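Local coordinates for flavin reductase domain protein, FMN-binding (Shewanella baltica, PDB 3HMZ) that binds flavin mononucleotide and is probably an oxidoreductase acting on CH-NH donors with NAD or NADP as acceptor, at residues K69-I74 against D148-E153; C51-D54 against L60-V63; I41-A46 against Q99-D104. One frame throughout, in Å; residues are numbered along the deposited sequence. Where two conformers were deposited one is given.

A cofactor site built from pieces distant in sequence is well illustrated here, for all three contacts touch FMN and belong to the same antiparallel sheet or lean on it. Contact 2 is a hairpin pairing of strands 41-55 and 58-63; its centre is about 11 Å from that of contact 1, where helix 69-77 meets strand 149-160, the sheet neighbour of strand 58-63. Contact 3 uses the start of strand 41-55, with its centre about 22 Å from that of contact 2 and about 14 Å from that of contact 1. Along the chain contact 2 closes before contact 1 opens, whereas contacts 1 and 3 interleave, and both reach the FMN phosphate.

Contact 1. Residues K69-I74 against D148-E153; sequences KTREFI and DLFIAE. With FMN (flavin mononucleotide), chain B; EDO (1,2-ethanediol), chain I.
The helical segment 69-74 and the strand segment 148-153 keep their backbones apart, the closest CA atoms being those of Arg71 and Asp148 at 9.2 Å, so the contact is made by side chains, chiefly the long Arg71. With CG anti to the backbone N (chi1 173°) and the chain extended as far as NE, Arg71 carries its guanidinium clear of the helix. There NH1 donates to OD1 of Asp148 at 2.7 Å in a salt bridge, arriving from above the carboxylate plane, 45° out of it. CZ of Phe150 lies over one face of the Arg71 guanidinium, offset toward its rim and 3.5 Å from NE of Arg71, while the guanidinium sits at the edge of the ring. The two planes stand 81° apart, so the ring offers hydrophobic cover and not a stacked face. NE also pairs with Glu75, NH2 with the carbonyl of Gln144 and NH1 with that of Leu64, which should fix the rotation of the guanidinium. Asp148 OD1 has a second cationic partner in Lys66, so its negative charge is probably shared between two cations. At its N-terminal end the helix meets the cofactor. Lys69 N bonds to O3P of FMN at 2.9 Å, while O2P of FMN receives both Thr70 N at 2.8 Å and Thr70 OG1 at 2.7 Å. The amine of Lys69, its chain folded back, instead pairs with Glu72 OE1 at 3.1 Å. Arg71 thus links strand 149-160 to the turn whose first amides face the phosphate. Backbone N-H groups at a helix N-terminus, joined by a threonine hydroxyl, form a classic phosphate-binding arrangement, here serving the FMN site of a flavin reductase-like domain.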
loop_
_atom_site.group_PDB
_atom_site.type_symbol
_atom_site.label_atom_id
_atom_site.label_comp_id
_atom_site.label_asym_id
_atom_site.label_seq_id
_atom_site.Cartn_x
_atom_site.Cartn_y
_atom_site.Cartn_z
ATOM N N LYS A 69 15.739 10.541 10.583
ATOM C CA LYS A 69 15.508 11.476 11.679
ATOM C C LYS A 69 14.045 11.435 12.090
ATOM O O LYS A 69 13.723 11.474 13.260
ATOM C CB LYS A 69 15.953 12.900 11.322
ATOM C CG LYS A 69 15.818 13.919 12.466
ATOM C CD LYS A 69 16.645 13.580 13.714
ATOM C CE LYS A 69 18.094 13.640 13.481
ATOM N NZ LYS A 69 18.789 13.571 14.868
ATOM N N THR A 70 13.150 11.262 11.119
ATOM C CA THR A 70 11.718 11.184 11.445
ATOM C C THR A 70 11.400 10.036 12.412
ATOM O O THR A 70 10.615 10.210 13.335
ATOM C CB THR A 70 10.850 11.110 10.162
ATOM O OG1 THR A 70 11.194 12.189 9.308
ATOM C CG2 THR A 70 9.387 11.226 10.522
ATOM N N ARG A 71 12.040 8.877 12.216
ATOM C CA ARG A 71 11.846 7.758 13.148
ATOM C C ARG A 71 12.215 8.165 14.585
ATOM O O ARG A 71 11.490 7.853 15.547
ATOM C CB ARG A 71 12.667 6.569 12.715
ATOM C CG ARG A 71 12.649 5.453 13.723
ATOM C CD ARG A 71 13.316 4.263 13.180
ATOM N NE ARG A 71 13.493 3.247 14.231
ATOM C CZ ARG A 71 13.518 1.934 14.039
ATOM N NH1 ARG A 71 13.330 1.416 12.818
ATOM N NH2 ARG A 71 13.703 1.106 15.085
ATOM N N GLU A 72 13.345 8.850 14.706
ATOM C CA GLU A 72 13.781 9.323 16.038
ATOM C C GLU A 72 12.707 10.196 16.690
ATOM O O GLU A 72 12.355 10.024 17.859
ATOM C CB GLU A 72 15.092 10.081 15.904
ATOM C CG GLU A 72 15.678 10.616 17.216
ATOM C CD GLU A 72 16.895 11.438 16.952
ATOM O OE1 GLU A 72 17.772 10.926 16.221
ATOM O OE2 GLU A 72 16.917 12.617 17.441
ATOM N N PHE A 73 12.156 11.119 15.906
ATOM C CA PHE A 73 11.114 12.009 16.415
ATOM C C PHE A 73 9.881 11.247 16.856
ATOM O O PHE A 73 9.252 11.598 17.867
ATOM C CB PHE A 73 10.745 13.052 15.352
ATOM C CG PHE A 73 11.724 14.167 15.175
ATOM C CD1 PHE A 73 13.017 14.164 15.757
ATOM C CD2 PHE A 73 11.369 15.250 14.363
ATOM C CE1 PHE A 73 13.874 15.237 15.563
ATOM C CE2 PHE A 73 12.258 16.325 14.165
ATOM C CZ PHE A 73 13.511 16.291 14.747
ATOM N N ILE A 74 9.491 10.247 16.045
ATOM C CA ILE A 74 8.343 9.400 16.390
ATOM C C ILE A 74 8.570 8.591 17.681
ATOM O O ILE A 74 7.683 8.481 18.508
ATOM C CB ILE A 74 7.918 8.528 15.200
ATOM C CG1 ILE A 74 7.345 9.473 14.133
ATOM C CG2 ILE A 74 6.864 7.511 15.624
ATOM C CD1 ILE A 74 7.027 8.820 12.778
ATOM N N ASP A 148 11.590 -2.712 11.769
ATOM C CA ASP A 148 11.401 -1.265 11.457
ATOM C C ASP A 148 9.922 -0.943 11.223
ATOM O O ASP A 148 9.586 -0.004 10.533
ATOM C CB ASP A 148 12.285 -0.848 10.262
ATOM C CG ASP A 148 13.747 -1.065 10.531
ATOM O OD1 ASP A 148 14.126 -0.940 11.729
ATOM O OD2 ASP A 148 14.488 -1.398 9.581
ATOM N N LEU A 149 9.040 -1.708 11.855
ATOM C CA LEU A 149 7.588 -1.663 11.601
ATOM C C LEU A 149 6.885 -1.006 12.764
ATOM O O LEU A 149 6.936 -1.502 13.903
ATOM C CB LEU A 149 7.099 -3.083 11.400
ATOM C CG LEU A 149 5.621 -3.347 11.122
ATOM C CD1 LEU A 149 5.198 -2.601 9.838
ATOM C CD2 LEU A 149 5.342 -4.829 11.057
ATOM N N PHE A 150 6.170 0.072 12.458
ATOM C CA PHE A 150 5.488 0.890 13.425
ATOM C C PHE A 150 3.994 0.809 13.202
ATOM O O PHE A 150 3.556 0.816 12.062
ATOM C CB PHE A 150 5.982 2.342 13.303
ATOM C CG PHE A 150 7.409 2.521 13.740
ATOM C CD1 PHE A 150 8.453 2.107 12.971
ATOM C CD2 PHE A 150 7.685 3.133 14.963
ATOM C CE1 PHE A 150 9.765 2.215 13.397
ATOM C CE2 PHE A 150 9.004 3.293 15.393
ATOM C CZ PHE A 150 10.040 2.824 14.628
ATOM N N ILE A 151 3.236 0.674 14.277
ATOM C CA ILE A 151 1.775 0.602 14.301
ATOM C C ILE A 151 1.239 1.812 15.015
ATOM O O ILE A 151 1.739 2.172 16.097
ATOM C CB ILE A 151 1.299 -0.708 15.009
ATOM C CG1 ILE A 151 1.663 -1.912 14.130
ATOM C CG2 ILE A 151 -0.215 -0.671 15.277
ATOM C CD1 ILE A 151 1.480 -3.248 14.828
ATOM N N ALA A 152 0.197 2.415 14.444
ATOM C CA ALA A 152 -0.439 3.547 15.096
ATOM C C ALA A 152 -1.943 3.538 15.008
ATOM O O ALA A 152 -2.498 3.022 14.041
ATOM C CB ALA A 152 0.082 4.899 14.503
ATOM N N GLU A 153 -2.576 4.143 16.013
ATOM C CA GLU A 153 -4.001 4.396 15.946
ATOM C C GLU A 153 -4.190 5.752 15.249
ATOM O O GLU A 153 -3.467 6.712 15.515
ATOM C CB GLU A 153 -4.642 4.388 17.334
ATOM C CG GLU A 153 -6.031 4.979 17.431
ATOM C CD GLU A 153 -6.810 4.427 18.643
ATOM O OE1 GLU A 153 -6.159 3.887 19.597
ATOM O OE2 GLU A 153 -8.054 4.471 18.590
HETATM N N1 FMN B . 12.062 5.458 4.051
HETATM C C2 FMN B . 11.468 4.621 4.965
HETATM O O2 FMN B . 12.020 4.432 6.049
HETATM N N3 FMN B . 10.252 4.040 4.656
HETATM C C4 FMN B . 9.622 4.225 3.464
HETATM O O4 FMN B . 8.529 3.634 3.257
HETATM C C4A FMN B . 10.251 5.065 2.531
HETATM N N5 FMN B . 9.669 5.322 1.303
HETATM C C5A FMN B . 10.157 6.295 0.444
HETATM C C6 FMN B . 9.451 6.668 -0.710
HETATM C C7 FMN B . 9.951 7.627 -1.585
HETATM C C7M FMN B . 9.176 8.028 -2.801
HETATM C C8 FMN B . 11.183 8.225 -1.304
HETATM C C8M FMN B . 11.775 9.269 -2.230
HETATM C C9 FMN B . 11.863 7.852 -0.154
HETATM C C9A FMN B . 11.397 6.902 0.741
HETATM N N10 FMN B . 12.062 6.532 1.907
HETATM C C10 FMN B . 11.468 5.682 2.826
HETATM C "C1'" FMN B . 13.327 7.218 2.347
HETATM C "C2'" FMN B . 13.136 8.379 3.332
HETATM O "O2'" FMN B . 12.050 9.240 2.949
HETATM C "C3'" FMN B . 14.461 9.132 3.352
HETATM O "O3'" FMN B . 15.461 8.285 3.910
HETATM C "C4'" FMN B . 14.385 10.519 4.020
HETATM O "O4'" FMN B . 15.511 11.259 3.560
HETATM C "C5'" FMN B . 14.381 10.485 5.535
HETATM O "O5'" FMN B . 14.383 11.838 5.992
HETATM P P FMN B . 14.716 12.171 7.521
HETATM O O1P FMN B . 14.816 13.686 7.523
HETATM O O2P FMN B . 13.639 11.624 8.416
HETATM O O3P FMN B . 16.028 11.514 7.865
HETATM C C1 EDO I . 13.232 0.163 5.420
HETATM O O1 EDO I . 14.404 0.831 4.938
HETATM C C2 EDO I . 13.503 -0.403 6.808
HETATM O O2 EDO I . 14.000 -1.749 6.786
#

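Contact 2. Residues C51-D54 against L60-V63; sequences CALD and LTVV. With FMN (flavin mononucleotide), chain B.
Thr61 meets Cys51 and Leu53 through a first torsion of 56°, which sets OG1 between the backbone N and the carbonyl carbon and sends CG2 to the other side, beside the backbone N. From there OG1 comes within 3.7 Å of CB of Cys51, and CG2 touches CD2 of Leu53 at 3.9 Å. Leu53, with CG anti to its own N (chi1 177°), reaches across to this methyl at about a right angle, and its CB rests 3.8 Å from CA of Leu60. The two strands themselves run antiparallel with a strong twist, their short axes at 141°. Cys51 and Thr61 are a hydrogen-bonded pair: Cys51 N donates to Thr61 O at 2.9 Å, and Thr61 N returns a nearly straight bond to Cys51 O at 2.8 Å. Ala52 and Leu60 follow as a non-hydrogen-bonded pair, and beyond them Leu53 and Asp54 both face Lys59 in a classic beta bulge. A water donates to Ala52 O at 2.9 Å and is also hydrogen-bonded to Thr61 OG1, joining a backbone carbonyl on one strand to a hydroxyl on the other. Cys51 packs on Cys51 of the second subunit, and Leu53 on Val63 of that subunit, so the side chains of the hairpin help to form the dimer interface. At the far end of the strand the carbonyl of Val63 accepts the N3-H of FMN at 2.8 Å. The chemistry implies a division of labour: two reciprocal backbone bonds set the register, a methyl contact between Leu53 and Thr61 packs beside them, and the strand so placed delivers a carbonyl to the pyrimidine part of the flavin, a complementary acceptor for N3-H.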
loop_
_atom_site.group_PDB
_atom_site.type_symbol
_atom_site.label_atom_id
_atom_site.label_comp_id
_atom_site.label_asym_id
_atom_site.label_seq_id
_atom_site.Cartn_x
_atom_site.Cartn_y
_atom_site.Cartn_z
ATOM N N CYS A 51 0.539 1.454 5.232
ATOM C CA CYS A 51 -0.647 0.671 4.859
ATOM C C CYS A 51 -1.687 0.696 5.972
ATOM O O CYS A 51 -1.333 0.652 7.165
ATOM C CB CYS A 51 -0.217 -0.773 4.564
ATOM S SG CYS A 51 -1.462 -1.804 3.828
ATOM N N ALA A 52 -2.963 0.752 5.595
ATOM C CA ALA A 52 -4.039 0.594 6.555
ATOM C C ALA A 52 -3.888 -0.757 7.280
ATOM O O ALA A 52 -3.375 -1.740 6.735
ATOM C CB ALA A 52 -5.394 0.686 5.871
ATOM N N LEU A 53 -4.320 -0.758 8.529
ATOM C CA LEU A 53 -4.248 -1.944 9.411
ATOM C C LEU A 53 -5.593 -2.323 10.019
ATOM O O LEU A 53 -5.819 -3.523 10.283
ATOM C CB LEU A 53 -3.203 -1.732 10.512
ATOM C CG LEU A 53 -3.027 -2.827 11.563
ATOM C CD1 LEU A 53 -2.617 -4.100 10.851
ATOM C CD2 LEU A 53 -1.986 -2.368 12.637
ATOM N N ASP A 54 -6.458 -1.350 10.295
ATOM C CA ASP A 54 -7.794 -1.640 10.803
ATOM C C ASP A 54 -8.755 -0.508 10.423
ATOM O O ASP A 54 -8.340 0.609 10.104
ATOM C CB ASP A 54 -7.732 -1.878 12.326
ATOM C CG ASP A 54 -8.908 -2.713 12.849
ATOM O OD1 ASP A 54 -9.874 -3.029 12.097
ATOM O OD2 ASP A 54 -8.864 -3.023 14.059
ATOM N N LEU A 60 -2.968 2.021 11.271
ATOM C CA LEU A 60 -2.078 1.878 10.128
ATOM C C LEU A 60 -0.695 1.417 10.542
ATOM O O LEU A 60 -0.350 1.442 11.750
ATOM C CB LEU A 60 -2.073 3.169 9.279
ATOM C CG LEU A 60 -1.591 4.455 9.963
ATOM C CD1 LEU A 60 -0.056 4.494 10.237
ATOM C CD2 LEU A 60 -1.970 5.635 9.060
ATOM N N THR A 61 0.031 0.909 9.557
ATOM C CA THR A 61 1.409 0.543 9.712
ATOM C C THR A 61 2.261 1.485 8.881
ATOM O O THR A 61 1.817 1.961 7.824
ATOM C CB THR A 61 1.728 -0.918 9.286
ATOM O OG1 THR A 61 1.305 -1.122 7.927
ATOM C CG2 THR A 61 1.048 -1.928 10.245
ATOM N N VAL A 62 3.509 1.696 9.303
ATOM C CA VAL A 62 4.514 2.377 8.474
ATOM C C VAL A 62 5.891 1.789 8.806
ATOM O O VAL A 62 6.163 1.445 9.963
ATOM C CB VAL A 62 4.453 3.907 8.588
ATOM C CG1 VAL A 62 4.773 4.427 10.042
ATOM C CG2 VAL A 62 5.313 4.533 7.510
ATOM N N VAL A 63 6.697 1.609 7.784
ATOM C CA VAL A 63 8.054 1.105 7.910
ATOM C C VAL A 63 8.980 2.307 7.907
ATOM O O VAL A 63 8.975 3.108 6.963
ATOM C CB VAL A 63 8.400 0.124 6.795
ATOM C CG1 VAL A 63 9.772 -0.456 7.054
ATOM C CG2 VAL A 63 7.334 -0.985 6.705
HETATM N N1 FMN B . 12.062 5.458 4.051
HETATM C C2 FMN B . 11.468 4.621 4.965
HETATM O O2 FMN B . 12.020 4.432 6.049
HETATM N N3 FMN B . 10.252 4.040 4.656
HETATM C C4 FMN B . 9.622 4.225 3.464
HETATM O O4 FMN B . 8.529 3.634 3.257
HETATM C C4A FMN B . 10.251 5.065 2.531
HETATM N N5 FMN B . 9.669 5.322 1.303
HETATM C C5A FMN B . 10.157 6.295 0.444
HETATM C C6 FMN B . 9.451 6.668 -0.710
HETATM C C7 FMN B . 9.951 7.627 -1.585
HETATM C C7M FMN B . 9.176 8.028 -2.801
HETATM C C8 FMN B . 11.183 8.225 -1.304
HETATM C C8M FMN B . 11.775 9.269 -2.230
HETATM C C9 FMN B . 11.863 7.852 -0.154
HETATM C C9A FMN B . 11.397 6.902 0.741
HETATM N N10 FMN B . 12.062 6.532 1.907
HETATM C C10 FMN B . 11.468 5.682 2.826
HETATM C "C1'" FMN B . 13.327 7.218 2.347
HETATM C "C2'" FMN B . 13.136 8.379 3.332
HETATM O "O2'" FMN B . 12.050 9.240 2.949
HETATM C "C3'" FMN B . 14.461 9.132 3.352
HETATM O "O3'" FMN B . 15.461 8.285 3.910
HETATM C "C4'" FMN B . 14.385 10.519 4.020
HETATM O "O4'" FMN B . 15.511 11.259 3.560
HETATM C "C5'" FMN B . 14.381 10.485 5.535
HETATM O "O5'" FMN B . 14.383 11.838 5.992
HETATM P P FMN B . 14.716 12.171 7.521
HETATM O O1P FMN B . 14.816 13.686 7.523
HETATM O O2P FMN B . 13.639 11.624 8.416
HETATM O O3P FMN B . 16.028 11.514 7.865
HETATM O O HOH W 1 -0.846 -2.899 7.461
#

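Contact 3. Residues I41-A46 against Q99-D104; sequences IDNVMA and QSLADD. With FMN (flavin mononucleotide), chain B.
One phosphate oxygen, O1P of FMN, is held by Asn43 and Leu101 together: Asn43 ND2 donates to it at 2.8 Å and Leu101 N also at 2.8 Å, both nearly straight, with N-H...O angles of 173° and 172°. Having CG anti to its backbone N (chi1 -158°), Asn43 turns its amide from the strand toward the loop. There it slides past Leu101 in the opposite direction, CD2 of Leu101 lying 3.6 Å from CG of Asn43 and CB of Leu101 3.5 Å from OD1 of Asn43. That OD1 is buried without a polar partner, while ND2 is turned to the anion. Replacing this asparagine by an alanine would probably leave O1P with one bond fewer and open a gap beside the Leu101 side chain. Farther out, CG2 of Ile41 touches CD2 of Leu101. Ser100 adds the short bond of the site, OG to O3P of FMN at 2.6 Å, while the same OG accepts from Ala102 N at 3.1 Å in an ST turn. The ribityl chain is caught likewise from both segments: O2' of FMN donates to Ala46 O, and O4' of FMN to Gln99 O. Strand and loop thus bracket the cofactor's phosphate and ribityl tail, forming that part of the FMN pocket of the flavin reductase-like domain.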
loop_
_atom_site.group_PDB
_atom_site.type_symbol
_atom_site.label_atom_id
_atom_site.label_comp_id
_atom_site.label_asym_id
_atom_site.label_seq_id
_atom_site.Cartn_x
_atom_site.Cartn_y
_atom_site.Cartn_z
ATOM N N ILE A 41 10.939 20.835 17.023
ATOM C CA ILE A 41 11.523 20.767 15.695
ATOM C C ILE A 41 10.628 19.822 14.882
ATOM O O ILE A 41 10.264 18.752 15.347
ATOM C CB ILE A 41 12.962 20.188 15.707
ATOM C CG1 ILE A 41 13.878 20.998 16.677
ATOM C CG2 ILE A 41 13.520 20.150 14.285
ATOM C CD1 ILE A 41 14.066 22.444 16.237
ATOM N N ASP A 42 10.312 20.239 13.677
ATOM C CA ASP A 42 9.459 19.479 12.752
ATOM C C ASP A 42 10.281 18.801 11.677
ATOM O O ASP A 42 11.353 19.261 11.281
ATOM C CB ASP A 42 8.446 20.437 12.095
ATOM C CG ASP A 42 7.422 20.967 13.071
ATOM O OD1 ASP A 42 6.954 20.199 13.913
ATOM O OD2 ASP A 42 7.017 22.140 12.972
ATOM N N ASN A 43 9.740 17.701 11.168
ATOM C CA ASN A 43 10.343 17.028 10.064
ATOM C C ASN A 43 9.284 16.339 9.212
ATOM O O ASN A 43 8.180 16.079 9.672
ATOM C CB ASN A 43 11.382 15.993 10.483
ATOM C CG ASN A 43 12.371 15.683 9.388
ATOM O OD1 ASN A 43 12.542 16.450 8.437
ATOM N ND2 ASN A 43 13.052 14.544 9.527
ATOM N N VAL A 44 9.652 16.121 7.962
ATOM C CA VAL A 44 8.818 15.429 6.986
ATOM C C VAL A 44 9.756 14.512 6.160
ATOM O O VAL A 44 10.818 14.934 5.738
ATOM C CB VAL A 44 8.093 16.425 6.030
ATOM C CG1 VAL A 44 7.197 15.660 4.990
ATOM C CG2 VAL A 44 7.324 17.524 6.804
HETATM N N MSE A 45 9.307 13.284 5.904
HETATM C CA MSE A 45 9.952 12.369 4.965
HETATM C C MSE A 45 8.889 11.696 4.092
HETATM O O MSE A 45 7.698 11.804 4.376
HETATM C CB MSE A 45 10.764 11.287 5.691
HETATM C CG MSE A 45 9.941 10.363 6.592
HETATM SE SE MSE A 45 10.941 8.887 7.284
HETATM C CE MSE A 45 10.212 7.442 6.245
ATOM N N ALA A 46 9.348 11.022 3.040
ATOM C CA ALA A 46 8.468 10.246 2.162
ATOM C C ALA A 46 8.450 8.791 2.642
ATOM O O ALA A 46 9.483 8.248 3.085
ATOM C CB ALA A 46 8.909 10.308 0.719
ATOM N N GLN A 99 16.676 13.586 1.174
ATOM C CA GLN A 99 17.456 14.460 2.052
ATOM C C GLN A 99 17.075 14.179 3.488
ATOM O O GLN A 99 15.889 14.024 3.753
ATOM C CB GLN A 99 17.072 15.919 1.720
ATOM C CG GLN A 99 17.403 16.337 0.286
ATOM C CD GLN A 99 16.925 17.730 -0.084
ATOM O OE1 GLN A 99 16.851 18.616 0.751
ATOM N NE2 GLN A 99 16.589 17.919 -1.358
ATOM N N SER A 100 18.033 14.159 4.416
ATOM C CA SER A 100 17.728 13.966 5.833
ATOM C C SER A 100 17.916 15.250 6.592
ATOM O O SER A 100 18.876 16.015 6.342
ATOM C CB SER A 100 18.632 12.901 6.482
ATOM O OG SER A 100 18.344 12.744 7.892
ATOM N N LEU A 101 17.006 15.492 7.528
ATOM C CA LEU A 101 17.105 16.625 8.438
ATOM C C LEU A 101 18.406 16.569 9.239
ATOM O O LEU A 101 18.924 17.608 9.614
ATOM C CB LEU A 101 15.920 16.656 9.398
ATOM C CG LEU A 101 15.813 17.861 10.349
ATOM C CD1 LEU A 101 15.624 19.163 9.590
ATOM C CD2 LEU A 101 14.697 17.612 11.311
ATOM N N ALA A 102 18.936 15.364 9.489
ATOM C CA ALA A 102 20.236 15.240 10.202
ATOM C C ALA A 102 21.379 15.978 9.463
ATOM O O ALA A 102 22.358 16.417 10.106
ATOM C CB ALA A 102 20.596 13.767 10.386
ATOM N N ASP A 103 21.293 16.094 8.138
ATOM C CA ASP A 103 22.314 16.741 7.309
ATOM C C ASP A 103 22.100 18.207 7.014
ATOM O O ASP A 103 23.032 18.867 6.565
ATOM C CB ASP A 103 22.464 15.964 6.008
ATOM C CG ASP A 103 22.869 14.516 6.247
ATOM O OD1 ASP A 103 23.786 14.286 7.054
ATOM O OD2 ASP A 103 22.284 13.606 5.628
ATOM N N ASP A 104 20.889 18.732 7.243
ATOM C CA ASP A 104 20.610 20.148 6.999
ATOM C C ASP A 104 19.394 20.526 7.786
ATOM O O ASP A 104 18.284 20.087 7.465
ATOM C CB ASP A 104 20.420 20.445 5.510
ATOM C CG ASP A 104 20.413 21.967 5.181
ATOM O OD1 ASP A 104 20.075 22.783 6.028
ATOM O OD2 ASP A 104 20.772 22.344 4.048
HETATM N N1 FMN B . 12.062 5.458 4.051
HETATM C C2 FMN B . 11.468 4.621 4.965
HETATM O O2 FMN B . 12.020 4.432 6.049
HETATM N N3 FMN B . 10.252 4.040 4.656
HETATM C C4 FMN B . 9.622 4.225 3.464
HETATM O O4 FMN B . 8.529 3.634 3.257
HETATM C C4A FMN B . 10.251 5.065 2.531
HETATM N N5 FMN B . 9.669 5.322 1.303
HETATM C C5A FMN B . 10.157 6.295 0.444
HETATM C C6 FMN B . 9.451 6.668 -0.710
HETATM C C7 FMN B . 9.951 7.627 -1.585
HETATM C C7M FMN B . 9.176 8.028 -2.801
HETATM C C8 FMN B . 11.183 8.225 -1.304
HETATM C C8M FMN B . 11.775 9.269 -2.230
HETATM C C9 FMN B . 11.863 7.852 -0.154
HETATM C C9A FMN B . 11.397 6.902 0.741
HETATM N N10 FMN B . 12.062 6.532 1.907
HETATM C C10 FMN B . 11.468 5.682 2.826
HETATM C "C1'" FMN B . 13.327 7.218 2.347
HETATM C "C2'" FMN B . 13.136 8.379 3.332
HETATM O "O2'" FMN B . 12.050 9.240 2.949
HETATM C "C3'" FMN B . 14.461 9.132 3.352
HETATM O "O3'" FMN B . 15.461 8.285 3.910
HETATM C "C4'" FMN B . 14.385 10.519 4.020
HETATM O "O4'" FMN B . 15.511 11.259 3.560
HETATM C "C5'" FMN B . 14.381 10.485 5.535
HETATM O "O5'" FMN B . 14.383 11.838 5.992
HETATM P P FMN B . 14.716 12.171 7.521
HETATM O O1P FMN B . 14.816 13.686 7.523
HETATM O O2P FMN B . 13.639 11.624 8.416
HETATM O O3P FMN B . 16.028 11.514 7.865
#